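Alpha-aminoadipate carrier protein lysW (Sulfolobus tokodaii, PDB 3VPB) carries the covalently bound intermediates of lysine and arginine biosynthesis as a zinc-binding protein, from alpha-aminoadipate to lysine and from glutamate to ornithine. Local coordinates at residues M1-C9 and G40-E48. Sequence-based numbering, arbitrary orientation.
Sequences MVVLKCPVC and GRLALRLAE. With ZN (zinc ion), chain B.
Leu-4 and Leu-44 make the largest share of the apolar packing: CB of Leu-4 lies 3.8 Å from CD1 of Leu-44, while CD1 of Leu-4 reaches CG of Leu-44. In the conformer of Leu-4 described here, one of two, CG stands anti to the carbonyl carbon (chi1 -54°) and both methyls come down on strand 41-46 of the other sheet, CD2 standing 3.6 Å from O of Leu-42. Further along, the ring of Pro-7 crosses the side chain of Leu-44 at about a right angle, its CD 4.0 Å from CB of Leu-44 and its CG over the backbone, near CA of Arg-45. Replacing Leu-44 with an alanine would probably open a gap beside Leu-4 and leave Val-25 of strand 24-26 without the leucine packed on it. CG2 of Val-8 meets CD1 of Leu-46 at 3.5 Å.

This is the zinc-ribbon fold: strand 41-46, outermost within this chain in the three-stranded sheet, runs at 41° to strand 2-5 of the N-terminal hairpin. The one polar link between them is a water, which donates to O of Lys-5 and accepts from N of Leu-44 (2.8 Å).

At the metal end, Cys-6 SG and Cys-9 SG bind the zinc ion, with His-27 and Cys-29 completing the site. The backbone N of Val-8 and of Cys-9 both donate to Cys-6 SG, the latter at 165°, and would probably temper the charge on that thiolate.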
loop_
_atom_site.group_PDB
_atom_site.type_symbol
_atom_site.label_atom_id
_atom_site.label_comp_id
_atom_site.label_asym_id
_atom_site.label_seq_id
_atom_site.Cartn_x
_atom_site.Cartn_y
_atom_site.Cartn_z
ATOM N N MET E 1 -18.807 8.417 36.017
ATOM C CA MET E 1 -17.768 7.638 35.277
ATOM C C MET E 1 -16.390 8.278 35.427
ATOM O O MET E 1 -16.250 9.259 36.153
ATOM C CB MET E 1 -18.163 7.453 33.808
ATOM C CG MET E 1 -18.823 8.660 33.146
ATOM S SD MET E 1 -19.622 8.241 31.578
ATOM C CE MET E 1 -21.070 7.317 32.113
ATOM N N VAL E 2 -15.373 7.719 34.773
ATOM C CA VAL E 2 -14.038 8.307 34.840
ATOM C C VAL E 2 -13.819 9.335 33.722
ATOM O O VAL E 2 -14.325 9.177 32.610
ATOM C CB VAL E 2 -12.914 7.232 34.893
ATOM C CG1 VAL E 2 -12.817 6.446 33.582
ATOM C CG2 VAL E 2 -11.577 7.859 35.276
ATOM N N VAL E 3 -13.077 10.387 34.038
ATOM C CA VAL E 3 -12.826 11.465 33.085
ATOM C C VAL E 3 -11.386 11.392 32.631
ATOM O O VAL E 3 -10.459 11.586 33.427
ATOM C CB VAL E 3 -13.157 12.851 33.679
ATOM C CG1 VAL E 3 -12.860 13.986 32.651
ATOM C CG2 VAL E 3 -14.609 12.893 34.112
ATOM N N LEU E 4 -11.211 11.073 31.349
ATOM C CA LEU E 4 -9.888 10.936 30.763
ATOM C C LEU E 4 -9.687 12.018 29.711
ATOM O O LEU E 4 -10.664 12.553 29.163
ATOM C CB LEU E 4 -9.713 9.547 30.137
ATOM C CG LEU E 4 -9.977 8.313 31.007
ATOM C CD1 LEU E 4 -9.525 7.074 30.278
ATOM C CD2 LEU E 4 -9.269 8.425 32.350
ATOM N N LYS E 5 -8.433 12.344 29.437
ATOM C CA LYS E 5 -8.139 13.356 28.419
ATOM C C LYS E 5 -7.945 12.721 27.045
ATOM O O LYS E 5 -7.262 11.700 26.904
ATOM C CB LYS E 5 -6.923 14.199 28.797
ATOM C CG LYS E 5 -7.199 15.250 29.879
ATOM C CD LYS E 5 -8.142 16.330 29.383
ATOM C CE LYS E 5 -7.825 17.672 30.024
ATOM N NZ LYS E 5 -6.502 18.189 29.533
ATOM N N CYS E 6 -8.571 13.332 26.041
ATOM C CA CYS E 6 -8.393 12.932 24.645
ATOM C C CYS E 6 -6.963 13.224 24.161
ATOM O O CYS E 6 -6.506 14.364 24.236
ATOM C CB CYS E 6 -9.421 13.654 23.779
ATOM S SG CYS E 6 -9.358 13.225 22.039
ATOM N N PRO E 7 -6.254 12.200 23.658
ATOM C CA PRO E 7 -4.871 12.358 23.205
ATOM C C PRO E 7 -4.778 13.166 21.906
ATOM O O PRO E 7 -3.674 13.442 21.417
ATOM C CB PRO E 7 -4.428 10.915 22.960
ATOM C CG PRO E 7 -5.667 10.208 22.572
ATOM C CD PRO E 7 -6.771 10.850 23.374
ATOM N N VAL E 8 -5.935 13.544 21.366
ATOM C CA VAL E 8 -6.023 14.230 20.081
ATOM C C VAL E 8 -6.371 15.699 20.274
ATOM O O VAL E 8 -5.670 16.568 19.748
ATOM C CB VAL E 8 -7.045 13.540 19.147
ATOM C CG1 VAL E 8 -7.304 14.379 17.883
ATOM C CG2 VAL E 8 -6.562 12.149 18.783
ATOM N N CYS E 9 -7.437 15.973 21.031
ATOM C CA CYS E 9 -7.939 17.338 21.215
ATOM C C CYS E 9 -7.818 17.902 22.634
ATOM O O CYS E 9 -8.075 19.094 22.854
ATOM C CB CYS E 9 -9.397 17.434 20.762
ATOM S SG CYS E 9 -10.615 16.710 21.889
ATOM N N GLY E 40 -1.744 2.049 37.125
ATOM C CA GLY E 40 -3.039 2.045 37.785
ATOM C C GLY E 40 -4.038 2.975 37.138
ATOM O O GLY E 40 -5.076 3.257 37.729
ATOM N N ARG E 41 -3.725 3.433 35.917
ATOM C CA ARG E 41 -4.547 4.410 35.201
ATOM C C ARG E 41 -5.175 3.803 33.952
ATOM O O ARG E 41 -4.526 3.035 33.236
ATOM C CB ARG E 41 -3.693 5.606 34.755
ATOM C CG ARG E 41 -3.460 6.678 35.791
ATOM C CD ARG E 41 -2.576 7.796 35.231
ATOM N NE ARG E 41 -1.279 7.283 34.797
ATOM C CZ ARG E 41 -0.325 6.877 35.625
ATOM N NH1 ARG E 41 -0.519 6.926 36.939
ATOM N NH2 ARG E 41 0.820 6.419 35.149
ATOM N N LEU E 42 -6.425 4.157 33.696
ATOM C CA LEU E 42 -6.983 3.946 32.389
ATOM C C LEU E 42 -6.542 5.177 31.613
ATOM O O LEU E 42 -6.435 6.261 32.179
ATOM C CB LEU E 42 -8.493 3.879 32.451
ATOM C CG LEU E 42 -9.213 2.556 32.223
ATOM C CD1 LEU E 42 -8.456 1.299 32.728
ATOM C CD2 LEU E 42 -10.632 2.645 32.788
ATOM N N ALA E 43 -6.231 4.999 30.339
ATOM C CA ALA E 43 -5.856 6.128 29.511
ATOM C C ALA E 43 -6.400 5.890 28.107
ATOM O O ALA E 43 -6.912 4.806 27.801
ATOM C CB ALA E 43 -4.336 6.285 29.493
ATOM N N LEU E 44 -6.310 6.909 27.261
ATOM C CA LEU E 44 -6.832 6.805 25.905
ATOM C C LEU E 44 -5.726 7.053 24.898
ATOM O O LEU E 44 -4.953 7.997 25.050
ATOM C CB LEU E 44 -7.930 7.833 25.718
ATOM C CG LEU E 44 -9.220 7.671 26.522
ATOM C CD1 LEU E 44 -10.085 8.903 26.413
ATOM C CD2 LEU E 44 -9.988 6.446 26.050
ATOM N N ARG E 45 -5.638 6.221 23.867
ATOM C CA ARG E 45 -4.801 6.587 22.718
ATOM C C ARG E 45 -5.555 6.410 21.399
ATOM O O ARG E 45 -6.630 5.816 21.372
ATOM C CB ARG E 45 -3.475 5.822 22.726
ATOM C CG ARG E 45 -3.631 4.331 22.730
ATOM C CD ARG E 45 -2.316 3.651 22.418
ATOM N NE ARG E 45 -2.440 2.230 22.702
ATOM C CZ ARG E 45 -1.825 1.608 23.707
ATOM N NH1 ARG E 45 -0.995 2.269 24.516
ATOM N NH2 ARG E 45 -2.024 0.312 23.892
ATOM N N LEU E 46 -4.989 6.933 20.310
ATOM C CA LEU E 46 -5.577 6.811 18.979
ATOM C C LEU E 46 -5.798 5.350 18.615
ATOM O O LEU E 46 -4.874 4.528 18.734
ATOM C CB LEU E 46 -4.665 7.470 17.938
ATOM C CG LEU E 46 -5.292 8.009 16.643
ATOM C CD1 LEU E 46 -6.278 9.131 16.941
ATOM C CD2 LEU E 46 -4.214 8.477 15.687
ATOM N N ALA E 47 -7.018 5.020 18.194
ATOM C CA ALA E 47 -7.343 3.640 17.803
ATOM C C ALA E 47 -6.649 3.320 16.484
ATOM O O ALA E 47 -6.333 4.229 15.713
ATOM C CB ALA E 47 -8.821 3.472 17.636
ATOM N N GLU E 48 -6.437 2.032 16.215
ATOM C CA GLU E 48 -5.909 1.612 14.915
ATOM C C GLU E 48 -6.925 1.824 13.804
ATOM O O GLU E 48 -8.137 1.770 14.041
ATOM C CB GLU E 48 -5.552 0.130 14.951
ATOM C CG GLU E 48 -4.340 -0.206 15.738
ATOM C CD GLU E 48 -3.828 -1.597 15.389
ATOM O OE1 GLU E 48 -2.591 -1.779 15.380
ATOM O OE2 GLU E 48 -4.667 -2.500 15.120
HETATM ZN ZN ZN B . -10.970 14.515 21.209
HETATM O O HOH W 1 -6.136 9.478 28.331
#